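Local coordinates for disulfide isomerase DsbG N-terminal domain-containing protein (Helicobacter pylori, PDB 3TDG), which probably acts as a dimeric thiol-disulfide oxidoreductase of the DsbG type, reducing or rearranging disulfides through a thioredoxin-fold domain, at residues D33-V38 with K62-E67; L77-S80 with L85-G88; A122-I127 with V257-H262. One frame throughout, in Å; residues are numbered along the deposited sequence.

Contacts 1 and 2 belong to one body, the N-terminal region of the chain: their centres lie 8 Å apart, and strands 62-67 and 74-79 are neighbours in one antiparallel sheet. Contact 1 lays helix 33-43 on that sheet, purely through apolar side chains; contact 2 adds 85-88, the outermost strand within this chain, chiefly through backbone hydrogen bonds. All residues touching in both are buried. Contact 3 stands apart, its centre 33 Å from that of contact 1 and 36 Å from that of contact 2, where the far part of the long helix 98-129 meets the edge strand 259-262 of the second sheet. It is only partly buried, and it mixes aromatic packing with one side-chain hydrogen bond.

Contact 1. Residues D33-V38 with K62-E67; sequences DNLVSV and KMVVIE
L35, on the first turns of helix 33-43, faces V64 of strand 62-67, and the two CA atoms, 10.0 Å apart, are the nearest pair of the backbones. No hydrogen bond crosses this gap; the helix satisfies its own backbone, with S37 N bonded to D33 O and V38 N to N34 O. Side chains alone bridge the space, and from 33-38 a single leucine does so. Its two methyls divide the work: L35 CD2 lies 4.2 Å from V64 CG1, while CD1 reaches I66 CG2 at 4.5 Å, a looser touch. V64 CG1 lies opposite its backbone N (chi1 -176°), which turns it to the leucine. V64 and I66 are two apart on an extended strand, so both start out toward the helix, whereas M63 and V65, the residue before each, point to the other side and pack on helix 98-129. The strand is thus sandwiched between two helices, in the antiparallel sheet of the DsbG N-terminal region. A forked leucine suits its place because one residue can serve two neighbours along the strand, and the branched valine and isoleucine favour extended backbone while offering methyls close to it. In I66 the CG2 branch does the touching, since the rest of its side chain leads away. The same leucine also packs on I49, V79 and I86, from the other three strands of the sheet.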
ATOM      1  N   ASP A  33     -31.154  -8.823 -16.608  1.00 59.17           N
ATOM      2  CA  ASP A  33     -31.454  -7.445 -16.408  1.00 58.19           C
ATOM      3  C   ASP A  33     -31.585  -7.125 -14.952  1.00 56.40           C
ATOM      4  O   ASP A  33     -31.300  -6.026 -14.547  1.00 55.66           O
ATOM      5  CB  ASP A  33     -32.728  -7.079 -17.135  1.00 58.76           C
ATOM      6  CG  ASP A  33     -32.593  -7.227 -18.616  1.00 61.53           C
ATOM      7  OD1 ASP A  33     -31.656  -6.637 -19.174  1.00 62.99           O
ATOM      8  OD2 ASP A  33     -33.419  -7.942 -19.224  1.00 64.43           O
ATOM      9  N   ASN A  34     -32.026  -8.071 -14.158  1.00 54.00           N
ATOM     10  CA  ASN A  34     -32.230  -7.740 -12.778  1.00 52.26           C
ATOM     11  C   ASN A  34     -30.959  -7.403 -12.021  1.00 50.30           C
ATOM     12  O   ASN A  34     -30.934  -6.475 -11.251  1.00 49.56           O
ATOM     13  CB  ASN A  34     -33.002  -8.802 -12.051  1.00 52.85           C
ATOM     14  CG  ASN A  34     -33.581  -8.290 -10.790  1.00 54.48           C
ATOM     15  OD1 ASN A  34     -34.219  -7.262 -10.770  1.00 56.44           O
ATOM     16  ND2 ASN A  34     -33.345  -8.987  -9.715  1.00 55.78           N
ATOM     17  N   LEU A  35     -29.910  -8.168 -12.239  1.00 48.07           N
ATOM     18  CA  LEU A  35     -28.673  -7.903 -11.552  1.00 46.34           C
ATOM     19  C   LEU A  35     -28.112  -6.567 -11.975  1.00 44.55           C
ATOM     20  O   LEU A  35     -27.708  -5.800 -11.159  1.00 43.58           O
ATOM     21  CB  LEU A  35     -27.668  -9.038 -11.729  1.00 45.97           C
ATOM     22  CG  LEU A  35     -26.599  -9.008 -12.797  1.00 46.62           C
ATOM     23  CD1 LEU A  35     -25.479  -8.164 -12.404  1.00 45.97           C
ATOM     24  CD2 LEU A  35     -26.114 -10.377 -13.026  1.00 45.89           C
ATOM     25  N   VAL A  36     -28.131  -6.305 -13.260  1.00 43.27           N
ATOM     26  CA  VAL A  36     -27.669  -5.047 -13.799  1.00 42.91           C
ATOM     27  C   VAL A  36     -28.425  -3.903 -13.176  1.00 42.33           C
ATOM     28  O   VAL A  36     -27.881  -2.899 -12.855  1.00 41.58           O
ATOM     29  CB  VAL A  36     -27.838  -4.984 -15.318  1.00 43.06           C
ATOM     30  CG1 VAL A  36     -27.519  -3.642 -15.811  1.00 43.90           C
ATOM     31  CG2 VAL A  36     -26.946  -5.952 -15.980  1.00 42.82           C
ATOM     32  N   SER A  37     -29.705  -4.083 -12.998  1.00 41.90           N
ATOM     33  CA  SER A  37     -30.519  -3.028 -12.492  1.00 42.23           C
ATOM     34  C   SER A  37     -30.343  -2.850 -10.995  1.00 41.49           C
ATOM     35  O   SER A  37     -30.346  -1.758 -10.502  1.00 41.10           O
ATOM     36  CB  SER A  37     -31.959  -3.276 -12.897  1.00 42.52           C
ATOM     37  OG  SER A  37     -32.829  -3.059 -11.842  1.00 46.09           O
ATOM     38  N   VAL A  38     -30.134  -3.937 -10.290  1.00 40.44           N
ATOM     39  CA  VAL A  38     -29.877  -3.842  -8.885  1.00 39.78           C
ATOM     40  C   VAL A  38     -28.580  -3.085  -8.633  1.00 39.29           C
ATOM     41  O   VAL A  38     -28.506  -2.273  -7.761  1.00 38.92           O
ATOM     42  CB  VAL A  38     -29.848  -5.201  -8.230  1.00 39.90           C
ATOM     43  CG1 VAL A  38     -29.457  -5.076  -6.834  1.00 39.35           C
ATOM     44  CG2 VAL A  38     -31.169  -5.852  -8.329  1.00 39.79           C
ATOM     45  N   LYS A  62     -24.999 -18.609  -9.124  1.00 54.97           N
ATOM     46  CA  LYS A  62     -24.166 -18.685 -10.327  1.00 53.58           C
ATOM     47  C   LYS A  62     -22.935 -17.770 -10.225  1.00 52.04           C
ATOM     48  O   LYS A  62     -22.945 -16.783  -9.493  1.00 51.18           O
ATOM     49  CB  LYS A  62     -24.971 -18.309 -11.579  1.00 54.19           C
ATOM     50  CG  LYS A  62     -26.342 -19.004 -11.703  1.00 57.22           C
ATOM     51  CD  LYS A  62     -26.848 -18.957 -13.136  1.00 60.49           C
ATOM     52  CE  LYS A  62     -26.284 -20.115 -13.957  1.00 62.62           C
ATOM     53  NZ  LYS A  62     -26.947 -21.407 -13.588  1.00 64.84           N
ATOM     54  N   MET A  63     -21.892 -18.106 -10.977  1.00 50.07           N
ATOM     55  CA  MET A  63     -20.697 -17.287 -11.080  1.00 49.05           C
ATOM     56  C   MET A  63     -20.862 -16.343 -12.267  1.00 47.49           C
ATOM     57  O   MET A  63     -21.099 -16.791 -13.389  1.00 47.04           O
ATOM     58  CB  MET A  63     -19.467 -18.172 -11.253  1.00 49.16           C
ATOM     59  CG  MET A  63     -18.157 -17.528 -10.827  1.00 52.28           C
ATOM     60  SD  MET A  63     -17.445 -16.493 -12.101  1.00 57.82           S
ATOM     61  CE  MET A  63     -16.960 -17.720 -13.322  1.00 56.65           C
ATOM     62  N   VAL A  64     -20.759 -15.037 -12.002  1.00 45.10           N
ATOM     63  CA  VAL A  64     -20.890 -14.006 -13.032  1.00 43.25           C
ATOM     64  C   VAL A  64     -19.687 -13.062 -13.004  1.00 42.00           C
ATOM     65  O   VAL A  64     -19.278 -12.587 -11.932  1.00 42.09           O
ATOM     66  CB  VAL A  64     -22.196 -13.181 -12.844  1.00 43.09           C
ATOM     67  CG1 VAL A  64     -22.382 -12.167 -13.969  1.00 42.61           C
ATOM     68  CG2 VAL A  64     -23.428 -14.101 -12.775  1.00 43.34           C
ATOM     69  N   VAL A  65     -19.108 -12.813 -14.172  1.00 40.65           N
ATOM     70  CA  VAL A  65     -18.104 -11.761 -14.329  1.00 39.56           C
ATOM     71  C   VAL A  65     -18.732 -10.597 -15.094  1.00 39.40           C
ATOM     72  O   VAL A  65     -19.434 -10.807 -16.094  1.00 39.37           O
ATOM     73  CB  VAL A  65     -16.822 -12.279 -15.019  1.00 39.35           C
ATOM     74  CG1 VAL A  65     -15.764 -11.159 -15.168  1.00 37.57           C
ATOM     75  CG2 VAL A  65     -16.244 -13.435 -14.205  1.00 39.43           C
ATOM     76  N   ILE A  66     -18.490  -9.382 -14.601  1.00 38.87           N
ATOM     77  CA  ILE A  66     -19.030  -8.161 -15.181  1.00 38.29           C
ATOM     78  C   ILE A  66     -17.889  -7.210 -15.498  1.00 39.15           C
ATOM     79  O   ILE A  66     -16.791  -7.376 -14.979  1.00 39.42           O
ATOM     80  CB  ILE A  66     -20.093  -7.466 -14.252  1.00 38.07           C
ATOM     81  CG1 ILE A  66     -19.501  -7.009 -12.913  1.00 37.11           C
ATOM     82  CG2 ILE A  66     -21.347  -8.350 -14.062  1.00 37.71           C
ATOM     83  CD1 ILE A  66     -18.753  -5.637 -12.992  1.00 38.22           C
ATOM     84  N   GLU A  67     -18.150  -6.230 -16.364  1.00 39.59           N
ATOM     85  CA  GLU A  67     -17.202  -5.167 -16.654  1.00 40.57           C
ATOM     86  C   GLU A  67     -17.707  -3.870 -16.041  1.00 40.63           C
ATOM     87  O   GLU A  67     -18.837  -3.482 -16.285  1.00 40.24           O
ATOM     88  CB  GLU A  67     -17.079  -4.976 -18.161  1.00 41.15           C
ATOM     89  CG  GLU A  67     -16.048  -3.929 -18.554  1.00 43.48           C
ATOM     90  CD  GLU A  67     -16.200  -3.508 -20.002  1.00 48.97           C
ATOM     91  OE1 GLU A  67     -17.290  -3.011 -20.378  1.00 49.66           O
ATOM     92  OE2 GLU A  67     -15.227  -3.686 -20.765  1.00 52.33           O
TER

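Contact 2. Residues L77-S80 with L85-G88; sequences LVVS and LIIG
V78 and I87 form the antiparallel hydrogen-bonded pair of this beta hairpin, joining strand 74-79 to strand 85-88. V78 N gives its hydrogen to I87 O at 2.7 Å, and I87 N returns one to V78 O at 2.8 Å, both nearly straight. Toward the turn S80 N bonds to L85 O at 3.0 Å. Longer and weaker CA-H...O contacts fill in between, as from V79 CA to L85 O at 3.3 Å.

One side chain joins the backbone network. With chi1 at 62°, S80 OG sits between its own N and carbonyl carbon and accepts from L85 N at 3.1 Å, a bent bond of 140°; OG is also hydrogen-bonded to D82 OD2. A serine suits this place, its short hydroxyl reaching a backbone N-H.

Apolar contacts follow the sheet's faces. V79 and I86 lie side by side on one, V79 CG2 4.0 Å from I86 CG1, beneath L35 of helix 33-43. L77 crosses I86 at a slant, its CD1 4.0 Å from I86 CG2. V78 and I87 share the other face and pack on I87 of the second subunit. Backbone bonds thus fix the register, and through I86 and I87 the sheet runs on, antiparallel, into that subunit.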
ATOM      1  N   LEU A  77     -18.331 -12.226  -9.531  1.00 38.61           N
ATOM      2  CA  LEU A  77     -19.442 -12.205  -8.582  1.00 38.91           C
ATOM      3  C   LEU A  77     -20.076 -13.582  -8.421  1.00 39.72           C
ATOM      4  O   LEU A  77     -20.038 -14.416  -9.340  1.00 39.50           O
ATOM      5  CB  LEU A  77     -20.545 -11.267  -9.113  1.00 38.76           C
ATOM      6  CG  LEU A  77     -20.158  -9.887  -9.675  1.00 37.55           C
ATOM      7  CD1 LEU A  77     -21.353  -9.239 -10.404  1.00 35.74           C
ATOM      8  CD2 LEU A  77     -19.642  -8.996  -8.550  1.00 35.52           C
ATOM      9  N   VAL A  78     -20.706 -13.792  -7.276  1.00 40.66           N
ATOM     10  CA  VAL A  78     -21.701 -14.862  -7.136  1.00 42.22           C
ATOM     11  C   VAL A  78     -23.069 -14.177  -7.086  1.00 42.48           C
ATOM     12  O   VAL A  78     -23.270 -13.213  -6.335  1.00 42.42           O
ATOM     13  CB  VAL A  78     -21.406 -15.776  -5.900  1.00 42.55           C
ATOM     14  CG1 VAL A  78     -22.557 -16.720  -5.623  1.00 44.45           C
ATOM     15  CG2 VAL A  78     -20.141 -16.596  -6.162  1.00 42.60           C
ATOM     16  N   VAL A  79     -23.988 -14.652  -7.920  1.00 43.37           N
ATOM     17  CA  VAL A  79     -25.290 -14.016  -8.103  1.00 44.56           C
ATOM     18  C   VAL A  79     -26.423 -15.055  -7.981  1.00 45.61           C
ATOM     19  O   VAL A  79     -26.320 -16.162  -8.521  1.00 45.76           O
ATOM     20  CB  VAL A  79     -25.357 -13.284  -9.477  1.00 44.27           C
ATOM     21  CG1 VAL A  79     -26.727 -12.677  -9.724  1.00 43.91           C
ATOM     22  CG2 VAL A  79     -24.273 -12.199  -9.586  1.00 44.45           C
ATOM     23  N   SER A  80     -27.490 -14.705  -7.267  1.00 46.35           N
ATOM     24  CA  SER A  80     -28.671 -15.576  -7.188  1.00 47.75           C
ATOM     25  C   SER A  80     -29.380 -15.704  -8.547  1.00 48.74           C
ATOM     26  O   SER A  80     -29.138 -14.905  -9.466  1.00 48.32           O
ATOM     27  CB  SER A  80     -29.646 -15.102  -6.106  1.00 47.81           C
ATOM     28  OG  SER A  80     -30.129 -13.800  -6.384  1.00 47.87           O
ATOM     29  N   LEU A  85     -29.448 -10.926  -5.450  1.00 44.10           N
ATOM     30  CA  LEU A  85     -28.367 -10.976  -4.466  1.00 42.69           C
ATOM     31  C   LEU A  85     -27.041 -11.129  -5.214  1.00 42.26           C
ATOM     32  O   LEU A  85     -26.892 -11.975  -6.095  1.00 41.79           O
ATOM     33  CB  LEU A  85     -28.586 -12.121  -3.464  1.00 43.16           C
ATOM     34  CG  LEU A  85     -27.471 -12.452  -2.455  1.00 42.22           C
ATOM     35  CD1 LEU A  85     -27.224 -11.308  -1.463  1.00 38.89           C
ATOM     36  CD2 LEU A  85     -27.805 -13.740  -1.729  1.00 42.68           C
ATOM     37  N   ILE A  86     -26.087 -10.271  -4.879  1.00 41.40           N
ATOM     38  CA  ILE A  86     -24.861 -10.155  -5.631  1.00 39.67           C
ATOM     39  C   ILE A  86     -23.745 -10.025  -4.609  1.00 39.80           C
ATOM     40  O   ILE A  86     -23.748  -9.098  -3.786  1.00 38.99           O
ATOM     41  CB  ILE A  86     -24.908  -8.912  -6.563  1.00 40.21           C
ATOM     42  CG1 ILE A  86     -25.928  -9.113  -7.690  1.00 39.83           C
ATOM     43  CG2 ILE A  86     -23.533  -8.604  -7.150  1.00 38.52           C
ATOM     44  CD1 ILE A  86     -26.729  -7.887  -8.069  1.00 38.80           C
ATOM     45  N   ILE A  87     -22.794 -10.957  -4.664  1.00 39.44           N
ATOM     46  CA  ILE A  87     -21.675 -10.990  -3.729  1.00 38.90           C
ATOM     47  C   ILE A  87     -20.385 -11.017  -4.536  1.00 39.05           C
ATOM     48  O   ILE A  87     -20.229 -11.854  -5.430  1.00 38.48           O
ATOM     49  CB  ILE A  87     -21.755 -12.231  -2.803  1.00 39.19           C
ATOM     50  CG1 ILE A  87     -23.075 -12.219  -2.037  1.00 38.90           C
ATOM     51  CG2 ILE A  87     -20.577 -12.258  -1.806  1.00 39.59           C
ATOM     52  CD1 ILE A  87     -23.536 -13.589  -1.545  1.00 38.86           C
ATOM     53  N   GLY A  88     -19.465 -10.095  -4.240  1.00 38.39           N
ATOM     54  CA  GLY A  88     -18.176 -10.087  -4.930  1.00 38.56           C
ATOM     55  C   GLY A  88     -17.340 -11.315  -4.557  1.00 39.17           C
ATOM     56  O   GLY A  88     -17.276 -11.685  -3.378  1.00 38.73           O
TER

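Contact 3. Residues A122-I127 with V257-H262; sequences AKLNAI and VPFLYH
L124 of helix 98-129 reaches toward two aromatic rings of strand 259-262, Y261 and F259, and its CB and both methyls have partners there. CB lies over one face of the Y261 ring, 4.0 Å from its centroid, in a CH-pi contact offset toward the hydroxyl end of the ring. Chi1 of -80° sets CG opposite the carbonyl carbon and carries this fork along the ring: CD1 stays over Y261, 3.6 Å from its CE1, while CD2 goes to the other aromatic and meets F259 CZ, also at 3.6 Å. The two rings come from alternate residues of the strand, so they rise from the same side of it, and the branched end of a leucine can touch both. V253 and I254 also pack on L124.

The next helix residue handles the polar end of the tyrosine. Y261 OH gives its hydrogen to N125 OD1 at 2.6 Å; the oxygen lies at the edge of the ring, yet the hydroxyl stands 44° out of the amide's carbonyl plane.

The helix segment 122-127 and strand 259-262 run at 104° to each other, and the strand borders the thioredoxin-fold sheet, pairing with strand 150-155. A tyrosine suits this partly buried edge, since its ring packs on leucine while its hydroxyl finds an acceptor; packing and one directional bond probably contribute to holding the linking helix in a defined orientation.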
ATOM      1  N   ALA A 122      -4.137   2.498 -18.653  1.00 46.52           N
ATOM      2  CA  ALA A 122      -4.672   3.762 -18.129  1.00 47.06           C
ATOM      3  C   ALA A 122      -3.564   4.630 -17.511  1.00 46.74           C
ATOM      4  O   ALA A 122      -3.592   5.850 -17.629  1.00 46.70           O
ATOM      5  CB  ALA A 122      -5.800   3.509 -17.121  1.00 46.74           C
ATOM      6  N   LYS A 123      -2.592   3.999 -16.856  1.00 46.72           N
ATOM      7  CA  LYS A 123      -1.436   4.733 -16.339  1.00 47.10           C
ATOM      8  C   LYS A 123      -0.610   5.353 -17.471  1.00 46.59           C
ATOM      9  O   LYS A 123      -0.157   6.484 -17.346  1.00 46.10           O
ATOM     10  CB  LYS A 123      -0.562   3.861 -15.447  1.00 47.29           C
ATOM     11  CG  LYS A 123      -1.146   3.670 -14.064  1.00 50.24           C
ATOM     12  CD  LYS A 123      -0.230   2.891 -13.153  1.00 52.18           C
ATOM     13  CE  LYS A 123      -0.877   2.769 -11.792  1.00 53.13           C
ATOM     14  NZ  LYS A 123      -0.284   1.635 -11.071  1.00 53.31           N
ATOM     15  N   LEU A 124      -0.453   4.612 -18.567  1.00 46.60           N
ATOM     16  CA  LEU A 124       0.259   5.083 -19.755  1.00 46.86           C
ATOM     17  C   LEU A 124      -0.444   6.272 -20.413  1.00 47.39           C
ATOM     18  O   LEU A 124       0.186   7.317 -20.640  1.00 47.18           O
ATOM     19  CB  LEU A 124       0.473   3.951 -20.761  1.00 46.11           C
ATOM     20  CG  LEU A 124       1.642   3.001 -20.445  1.00 47.32           C
ATOM     21  CD1 LEU A 124       1.596   1.760 -21.344  1.00 48.16           C
ATOM     22  CD2 LEU A 124       3.005   3.711 -20.568  1.00 47.05           C
ATOM     23  N   ASN A 125      -1.736   6.107 -20.714  1.00 47.15           N
ATOM     24  CA  ASN A 125      -2.580   7.209 -21.164  1.00 47.41           C
ATOM     25  C   ASN A 125      -2.448   8.454 -20.305  1.00 47.15           C
ATOM     26  O   ASN A 125      -2.356   9.553 -20.840  1.00 47.76           O
ATOM     27  CB  ASN A 125      -4.044   6.795 -21.194  1.00 47.81           C
ATOM     28  CG  ASN A 125      -4.347   5.838 -22.297  1.00 48.80           C
ATOM     29  OD1 ASN A 125      -3.486   5.499 -23.099  1.00 49.53           O
ATOM     30  ND2 ASN A 125      -5.592   5.387 -22.353  1.00 51.33           N
ATOM     31  N   ALA A 126      -2.440   8.291 -18.985  1.00 46.50           N
ATOM     32  CA  ALA A 126      -2.271   9.429 -18.083  1.00 46.23           C
ATOM     33  C   ALA A 126      -0.876  10.066 -18.190  1.00 46.30           C
ATOM     34  O   ALA A 126      -0.743  11.296 -18.145  1.00 45.53           O
ATOM     35  CB  ALA A 126      -2.556   9.039 -16.665  1.00 46.47           C
ATOM     36  N   ILE A 127       0.161   9.232 -18.316  1.00 45.83           N
ATOM     37  CA  ILE A 127       1.510   9.753 -18.556  1.00 45.23           C
ATOM     38  C   ILE A 127       1.539  10.633 -19.805  1.00 44.94           C
ATOM     39  O   ILE A 127       1.986  11.770 -19.736  1.00 45.12           O
ATOM     40  CB  ILE A 127       2.586   8.642 -18.620  1.00 45.62           C
ATOM     41  CG1 ILE A 127       2.832   8.100 -17.207  1.00 44.38           C
ATOM     42  CG2 ILE A 127       3.902   9.191 -19.244  1.00 44.72           C
ATOM     43  CD1 ILE A 127       3.547   6.761 -17.185  1.00 47.96           C
ATOM     44  N   VAL A 257      14.051   3.278 -22.955  1.00 37.32           N
ATOM     45  CA  VAL A 257      13.800   3.809 -24.289  1.00 36.40           C
ATOM     46  C   VAL A 257      14.543   2.956 -25.329  1.00 36.74           C
ATOM     47  O   VAL A 257      15.487   2.267 -24.980  1.00 35.96           O
ATOM     48  CB  VAL A 257      14.243   5.284 -24.404  1.00 36.30           C
ATOM     49  CG1 VAL A 257      13.436   6.197 -23.431  1.00 36.87           C
ATOM     50  CG2 VAL A 257      15.753   5.426 -24.155  1.00 35.09           C
ATOM     51  N   PRO A 258      14.112   2.985 -26.604  1.00 37.47           N
ATOM     52  CA  PRO A 258      12.896   3.638 -27.097  1.00 37.96           C
ATOM     53  C   PRO A 258      11.658   2.892 -26.586  1.00 39.08           C
ATOM     54  O   PRO A 258      11.634   1.660 -26.587  1.00 39.38           O
ATOM     55  CB  PRO A 258      13.012   3.516 -28.620  1.00 38.06           C
ATOM     56  CG  PRO A 258      13.977   2.382 -28.856  1.00 37.73           C
ATOM     57  CD  PRO A 258      14.896   2.353 -27.680  1.00 37.18           C
ATOM     58  N   PHE A 259      10.661   3.636 -26.129  1.00 40.01           N
ATOM     59  CA  PHE A 259       9.398   3.061 -25.688  1.00 40.75           C
ATOM     60  C   PHE A 259       8.319   3.436 -26.707  1.00 41.81           C
ATOM     61  O   PHE A 259       8.056   4.623 -26.941  1.00 41.13           O
ATOM     62  CB  PHE A 259       9.061   3.588 -24.296  1.00 41.05           C
ATOM     63  CG  PHE A 259       7.798   3.024 -23.709  1.00 42.30           C
ATOM     64  CD1 PHE A 259       7.857   1.969 -22.804  1.00 44.36           C
ATOM     65  CD2 PHE A 259       6.556   3.565 -24.034  1.00 43.31           C
ATOM     66  CE1 PHE A 259       6.692   1.432 -22.243  1.00 46.90           C
ATOM     67  CE2 PHE A 259       5.381   3.045 -23.484  1.00 44.56           C
ATOM     68  CZ  PHE A 259       5.448   1.973 -22.587  1.00 46.15           C
ATOM     69  N   LEU A 260       7.708   2.436 -27.335  1.00 42.18           N
ATOM     70  CA  LEU A 260       6.620   2.701 -28.267  1.00 43.81           C
ATOM     71  C   LEU A 260       5.270   2.340 -27.638  1.00 45.51           C
ATOM     72  O   LEU A 260       5.157   1.352 -26.895  1.00 45.51           O
ATOM     73  CB  LEU A 260       6.829   1.964 -29.583  1.00 42.94           C
ATOM     74  CG  LEU A 260       7.862   2.500 -30.575  1.00 44.20           C
ATOM     75  CD1 LEU A 260       9.287   2.500 -30.005  1.00 42.88           C
ATOM     76  CD2 LEU A 260       7.814   1.673 -31.860  1.00 43.77           C
ATOM     77  N   TYR A 261       4.256   3.153 -27.908  1.00 46.93           N
ATOM     78  CA  TYR A 261       2.922   2.921 -27.355  1.00 49.21           C
ATOM     79  C   TYR A 261       1.862   3.343 -28.359  1.00 50.74           C
ATOM     80  O   TYR A 261       1.782   4.524 -28.746  1.00 50.22           O
ATOM     81  CB  TYR A 261       2.750   3.655 -26.019  1.00 49.22           C
ATOM     82  CG  TYR A 261       1.390   3.502 -25.359  1.00 51.80           C
ATOM     83  CD1 TYR A 261       0.894   2.239 -24.985  1.00 54.21           C
ATOM     84  CD2 TYR A 261       0.600   4.622 -25.091  1.00 52.41           C
ATOM     85  CE1 TYR A 261      -0.367   2.105 -24.374  1.00 54.42           C
ATOM     86  CE2 TYR A 261      -0.645   4.507 -24.484  1.00 54.20           C
ATOM     87  CZ  TYR A 261      -1.130   3.248 -24.126  1.00 56.41           C
ATOM     88  OH  TYR A 261      -2.371   3.154 -23.521  1.00 56.21           O
ATOM     89  N   HIS A 262       1.086   2.359 -28.820  1.00 52.69           N
ATOM     90  CA  HIS A 262      -0.097   2.619 -29.642  1.00 54.34           C
ATOM     91  C   HIS A 262      -1.201   3.128 -28.739  1.00 55.82           C
ATOM     92  O   HIS A 262      -1.626   2.426 -27.827  1.00 56.73           O
ATOM     93  CB  HIS A 262      -0.546   1.357 -30.384  1.00 54.08           C
ATOM     94  CG  HIS A 262       0.363   0.975 -31.508  1.00 53.50           C
ATOM     95  ND1 HIS A 262       0.268   1.538 -32.763  1.00 52.19           N
ATOM     96  CD2 HIS A 262       1.404   0.110 -31.559  1.00 53.19           C
ATOM     97  CE1 HIS A 262       1.206   1.031 -33.543  1.00 52.60           C
ATOM     98  NE2 HIS A 262       1.911   0.165 -32.836  1.00 53.83           N
TER